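Local coordinates for NikO protein (Streptomyces tendae, PDB 4FQD), which is an enolpyruvyl transferase of nikkomycin biosynthesis that probably transfers the enolpyruvyl group of phosphoenolpyruvate to UDP-N-acetylglucosamine, at residues A[112-126]-A[158-170]. The protein carries 4 engineered substitutions. Numbering follows the deposited sequence.
Sequences LPALVSRNGVARLSA and TADGSVDLTAQRL
Strands 121-124 and 163-166 run antiparallel, their axes 4.5 Å apart at an angle of 162°, with Ala122-Leu165 and Leu124-Val163 as hydrogen-bonded pairs and Val121-Thr166 and Arg123-Asp164 as non-hydrogen-bonded ones. Beyond the strand, Ala167 N still donates to Gly120 O (2.9 Å), where the chain, at positive phi, leaves helix 112-118.

The two faces of this ladder differ. On one, Leu165 lays CB against Ala122 CB (4.1 Å) and crosses Leu112 at about a right angle, Leu165 CD1 lying 4.2 Å from Leu112 CD1. Val116 extends from helix 112-118 toward the strand: with CG2 anti to the backbone N, that methyl meets Ala167 CB at 3.8 Å. Leu145 and Met148 of helix 142-149 also pack on this side, so Leu165 is buried between helix 112-118 and helix 142-149.

The other face is mixed: Val121 CG1 meets Thr166 CG2 at 3.7 Å, and next to them lies an ion pair. The Arg123 chain, extended from CG to NE after a chi1 of -172°, runs alongside Asp164, and NH1 forms a salt bridge to OD1 of that aspartate (2.8 Å). The guanidinium and carboxylate planes are turned 56° apart, so the pair is not a coplanar, end-on bidentate one; Arg156 adds a long, weak ion pair at Asp164 OD2.

At the turn end, Ser162 OG donates to Asp160 OD1 (3.0 Å) while accepting a weak bond from Ala126 N. Ser162 N meets the same Asp160 oxygen from above its carboxylate plane, making an Asx turn. Replacing Ser162 by alanine is likely to cost Asp160 OD1 its hydroxyl donor and Ala126 N its weak acceptor, leaving the backbone N-H to hold the turn.

The contact thus illustrates an edge strand, 121-124, pairing antiparallel with the central strand of a three-stranded sheet: apolar side chains seat one face on helices, while an ion pair bridges the strands on the more exposed one.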
loop_
_atom_site.group_PDB
_atom_site.type_symbol
_atom_site.label_atom_id
_atom_site.label_comp_id
_atom_site.label_asym_id
_atom_site.label_seq_id
_atom_site.Cartn_x
_atom_site.Cartn_y
_atom_site.Cartn_z
ATOM N N LEU A 112 3.176 6.266 -33.980
ATOM C CA LEU A 112 2.544 7.543 -34.317
ATOM C C LEU A 112 3.492 8.752 -34.392
ATOM O O LEU A 112 3.362 9.570 -35.305
ATOM C CB LEU A 112 1.369 7.837 -33.377
ATOM C CG LEU A 112 0.165 6.902 -33.491
ATOM C CD1 LEU A 112 -0.927 7.311 -32.514
ATOM C CD2 LEU A 112 -0.363 6.886 -34.916
ATOM N N PRO A 113 4.431 8.885 -33.432
ATOM C CA PRO A 113 5.380 9.998 -33.557
ATOM C C PRO A 113 6.214 9.919 -34.833
ATOM O O PRO A 113 6.526 10.951 -35.422
ATOM C CB PRO A 113 6.282 9.821 -32.334
ATOM C CG PRO A 113 5.420 9.147 -31.337
ATOM C CD PRO A 113 4.570 8.203 -32.131
ATOM N N ALA A 114 6.566 8.707 -35.249
ATOM C CA ALA A 114 7.333 8.515 -36.475
ATOM C C ALA A 114 6.499 8.860 -37.705
ATOM O O ALA A 114 6.985 9.503 -38.634
ATOM C CB ALA A 114 7.840 7.087 -36.565
ATOM N N LEU A 115 5.243 8.426 -37.701
ATOM C CA LEU A 115 4.340 8.652 -38.824
ATOM C C LEU A 115 4.017 10.131 -39.011
ATOM O O LEU A 115 4.101 10.658 -40.119
ATOM C CB LEU A 115 3.043 7.860 -38.630
ATOM C CG LEU A 115 3.159 6.335 -38.586
ATOM C CD1 LEU A 115 1.825 5.707 -38.210
ATOM C CD2 LEU A 115 3.650 5.797 -39.920
ATOM N N VAL A 116 3.650 10.797 -37.921
ATOM C CA VAL A 116 3.218 12.189 -37.988
ATOM C C VAL A 116 4.381 13.129 -38.308
ATOM O O VAL A 116 4.178 14.228 -38.821
ATOM C CB VAL A 116 2.514 12.630 -36.680
ATOM C CG1 VAL A 116 3.532 12.982 -35.609
ATOM C CG2 VAL A 116 1.591 13.807 -36.941
ATOM N N SER A 117 5.600 12.686 -38.020
ATOM C CA SER A 117 6.778 13.515 -38.232
ATOM C C SER A 117 7.367 13.298 -39.619
ATOM O O SER A 117 8.069 14.159 -40.148
ATOM C CB SER A 117 7.834 13.221 -37.166
ATOM O OG SER A 117 9.022 13.946 -37.415
ATOM N N ARG A 118 7.073 12.142 -40.205
ATOM C CA ARG A 118 7.628 11.784 -41.503
ATOM C C ARG A 118 6.682 12.148 -42.642
ATOM O O ARG A 118 7.121 12.545 -43.722
ATOM C CB ARG A 118 7.940 10.288 -41.549
ATOM C CG ARG A 118 9.074 9.926 -42.485
ATOM C CD ARG A 118 9.327 8.429 -42.501
ATOM N NE ARG A 118 10.717 8.128 -42.824
ATOM C CZ ARG A 118 11.607 7.685 -41.943
ATOM N NH1 ARG A 118 12.855 7.442 -42.320
ATOM N NH2 ARG A 118 11.248 7.472 -40.686
ATOM N N ASN A 119 5.383 12.012 -42.398
ATOM C CA ASN A 119 4.387 12.236 -43.439
ATOM C C ASN A 119 3.499 13.445 -43.169
ATOM O O ASN A 119 2.807 13.929 -44.063
ATOM C CB ASN A 119 3.525 10.985 -43.623
ATOM C CG ASN A 119 4.353 9.738 -43.866
ATOM O OD1 ASN A 119 5.484 9.813 -44.345
ATOM N ND2 ASN A 119 3.792 8.581 -43.539
ATOM N N GLY A 120 3.516 13.928 -41.931
ATOM C CA GLY A 120 2.681 15.049 -41.546
ATOM C C GLY A 120 1.278 14.608 -41.176
ATOM O O GLY A 120 0.527 15.350 -40.542
ATOM N N VAL A 121 0.926 13.390 -41.577
ATOM C CA VAL A 121 -0.387 12.830 -41.288
ATOM C C VAL A 121 -0.275 11.401 -40.773
ATOM O O VAL A 121 0.690 10.695 -41.070
ATOM C CB VAL A 121 -1.301 12.847 -42.531
ATOM C CG1 VAL A 121 -1.835 14.248 -42.783
ATOM C CG2 VAL A 121 -0.554 12.324 -43.746
ATOM N N ALA A 122 -1.270 10.983 -39.997
ATOM C CA ALA A 122 -1.319 9.632 -39.454
ATOM C C ALA A 122 -2.738 9.294 -39.014
ATOM O O ALA A 122 -3.414 10.112 -38.389
ATOM C CB ALA A 122 -0.355 9.491 -38.287
ATOM N N ARG A 123 -3.188 8.089 -39.344
ATOM C CA ARG A 123 -4.523 7.649 -38.960
ATOM C C ARG A 123 -4.457 6.657 -37.807
ATOM O O ARG A 123 -3.725 5.670 -37.865
ATOM C CB ARG A 123 -5.253 7.026 -40.151
ATOM C CG ARG A 123 -6.718 6.717 -39.882
ATOM C CD ARG A 123 -7.416 6.199 -41.127
ATOM N NE ARG A 123 -8.868 6.208 -40.981
ATOM C CZ ARG A 123 -9.656 7.196 -41.394
ATOM N NH1 ARG A 123 -9.135 8.263 -41.986
ATOM N NH2 ARG A 123 -10.967 7.116 -41.217
ATOM N N LEU A 124 -5.223 6.928 -36.756
ATOM C CA LEU A 124 -5.270 6.042 -35.602
ATOM C C LEU A 124 -6.531 5.185 -35.636
ATOM O O LEU A 124 -7.583 5.589 -35.141
ATOM C CB LEU A 124 -5.203 6.847 -34.303
ATOM C CG LEU A 124 -5.091 6.023 -33.022
ATOM C CD1 LEU A 124 -3.982 4.996 -33.160
ATOM C CD2 LEU A 124 -4.842 6.928 -31.826
ATOM N N SER A 125 -6.412 4.001 -36.229
ATOM C CA SER A 125 -7.548 3.100 -36.398
ATOM C C SER A 125 -8.090 2.600 -35.064
ATOM O O SER A 125 -7.359 2.517 -34.077
ATOM C CB SER A 125 -7.157 1.914 -37.281
ATOM O OG SER A 125 -6.710 2.352 -38.552
ATOM N N ALA A 126 -9.376 2.265 -35.045
ATOM C CA ALA A 126 -10.028 1.774 -33.836
ATOM C C ALA A 126 -10.437 0.312 -33.983
ATOM O O ALA A 126 -9.590 -0.578 -34.059
ATOM C CB ALA A 126 -11.239 2.631 -33.503
ATOM N N THR A 158 -13.142 10.118 -36.586
ATOM C CA THR A 158 -13.859 9.356 -37.597
ATOM C C THR A 158 -14.968 8.574 -36.901
ATOM O O THR A 158 -14.792 8.130 -35.764
ATOM C CB THR A 158 -12.904 8.396 -38.342
ATOM O OG1 THR A 158 -11.940 9.158 -39.081
ATOM C CG2 THR A 158 -13.660 7.494 -39.301
ATOM N N ALA A 159 -16.104 8.427 -37.580
ATOM C CA ALA A 159 -17.297 7.783 -37.026
ATOM C C ALA A 159 -17.033 6.512 -36.218
ATOM O O ALA A 159 -17.568 6.349 -35.123
ATOM C CB ALA A 159 -18.306 7.501 -38.136
ATOM N N ASP A 160 -16.200 5.622 -36.745
ATOM C CA ASP A 160 -15.936 4.350 -36.076
ATOM C C ASP A 160 -14.998 4.490 -34.878
ATOM O O ASP A 160 -14.662 3.501 -34.227
ATOM C CB ASP A 160 -15.377 3.321 -37.062
ATOM C CG ASP A 160 -13.988 3.673 -37.544
ATOM O OD1 ASP A 160 -13.679 4.877 -37.627
ATOM O OD2 ASP A 160 -13.203 2.747 -37.835
ATOM N N GLY A 161 -14.577 5.717 -34.594
ATOM C CA GLY A 161 -13.714 5.979 -33.457
ATOM C C GLY A 161 -12.268 6.205 -33.851
ATOM O O GLY A 161 -11.411 6.433 -32.997
ATOM N N SER A 162 -11.994 6.139 -35.150
ATOM C CA SER A 162 -10.646 6.368 -35.656
ATOM C C SER A 162 -10.283 7.846 -35.583
ATOM O O SER A 162 -11.156 8.712 -35.629
ATOM C CB SER A 162 -10.516 5.864 -37.094
ATOM O OG SER A 162 -10.759 4.471 -37.167
ATOM N N VAL A 163 -8.990 8.130 -35.464
ATOM C CA VAL A 163 -8.519 9.504 -35.359
ATOM C C VAL A 163 -7.484 9.817 -36.436
ATOM O O VAL A 163 -6.560 9.039 -36.665
ATOM C CB VAL A 163 -7.900 9.788 -33.975
ATOM C CG1 VAL A 163 -7.617 11.273 -33.816
ATOM C CG2 VAL A 163 -8.819 9.301 -32.867
ATOM N N ASP A 164 -7.652 10.958 -37.096
ATOM C CA ASP A 164 -6.694 11.419 -38.092
ATOM C C ASP A 164 -5.779 12.481 -37.495
ATOM O O ASP A 164 -6.246 13.521 -37.029
ATOM C CB ASP A 164 -7.420 11.982 -39.315
ATOM C CG ASP A 164 -8.125 10.908 -40.120
ATOM O OD1 ASP A 164 -7.588 9.785 -40.209
ATOM O OD2 ASP A 164 -9.214 11.187 -40.664
ATOM N N LEU A 165 -4.476 12.218 -37.509
ATOM C CA LEU A 165 -3.508 13.161 -36.961
ATOM C C LEU A 165 -2.908 14.030 -38.061
ATOM O O LEU A 165 -2.607 13.546 -39.151
ATOM C CB LEU A 165 -2.397 12.425 -36.206
ATOM C CG LEU A 165 -2.809 11.430 -35.117
ATOM C CD1 LEU A 165 -1.614 11.063 -34.254
ATOM C CD2 LEU A 165 -3.940 11.974 -34.262
ATOM N N THR A 166 -2.744 15.317 -37.770
ATOM C CA THR A 166 -2.138 16.252 -38.713
ATOM C C THR A 166 -1.153 17.178 -38.010
ATOM O O THR A 166 -1.386 17.602 -36.877
ATOM C CB THR A 166 -3.200 17.105 -39.438
ATOM O OG1 THR A 166 -4.149 17.601 -38.485
ATOM C CG2 THR A 166 -3.930 16.281 -40.483
ATOM N N ALA A 167 -0.052 17.491 -38.687
ATOM C CA ALA A 167 0.967 18.370 -38.128
ATOM C C ALA A 167 1.842 18.979 -39.218
ATOM O O ALA A 167 2.726 18.314 -39.758
ATOM C CB ALA A 167 1.823 17.615 -37.122
ATOM N N GLN A 168 1.593 20.245 -39.537
ATOM C CA GLN A 168 2.411 20.959 -40.510
ATOM C C GLN A 168 3.811 21.207 -39.966
ATOM O O GLN A 168 4.802 21.085 -40.688
ATOM C CB GLN A 168 1.758 22.286 -40.902
ATOM C CG GLN A 168 0.934 22.209 -42.171
ATOM C CD GLN A 168 1.744 21.716 -43.355
ATOM O OE1 GLN A 168 1.627 20.562 -43.763
ATOM N NE2 GLN A 168 2.574 22.593 -43.910
ATOM N N ARG A 169 3.886 21.558 -38.687
ATOM C CA ARG A 169 5.167 21.757 -38.022
ATOM C C ARG A 169 5.079 21.373 -36.550
ATOM O O ARG A 169 4.088 21.660 -35.876
ATOM C CB ARG A 169 5.637 23.207 -38.164
ATOM C CG ARG A 169 4.715 24.224 -37.515
ATOM C CD ARG A 169 5.390 25.575 -37.366
ATOM N NE ARG A 169 4.566 26.506 -36.602
ATOM C CZ ARG A 169 5.024 27.286 -35.629
ATOM N NH1 ARG A 169 6.308 27.253 -35.297
ATOM N NH2 ARG A 169 4.199 28.103 -34.987
ATOM N N LEU A 170 6.120 20.714 -36.057
ATOM C CA LEU A 170 6.175 20.319 -34.658
ATOM C C LEU A 170 6.945 21.354 -33.848
ATOM O O LEU A 170 7.959 21.882 -34.303
ATOM C CB LEU A 170 6.825 18.942 -34.517
ATOM C CG LEU A 170 6.112 17.794 -35.235
ATOM C CD1 LEU A 170 6.899 16.502 -35.098
ATOM C CD2 LEU A 170 4.700 17.625 -34.698
#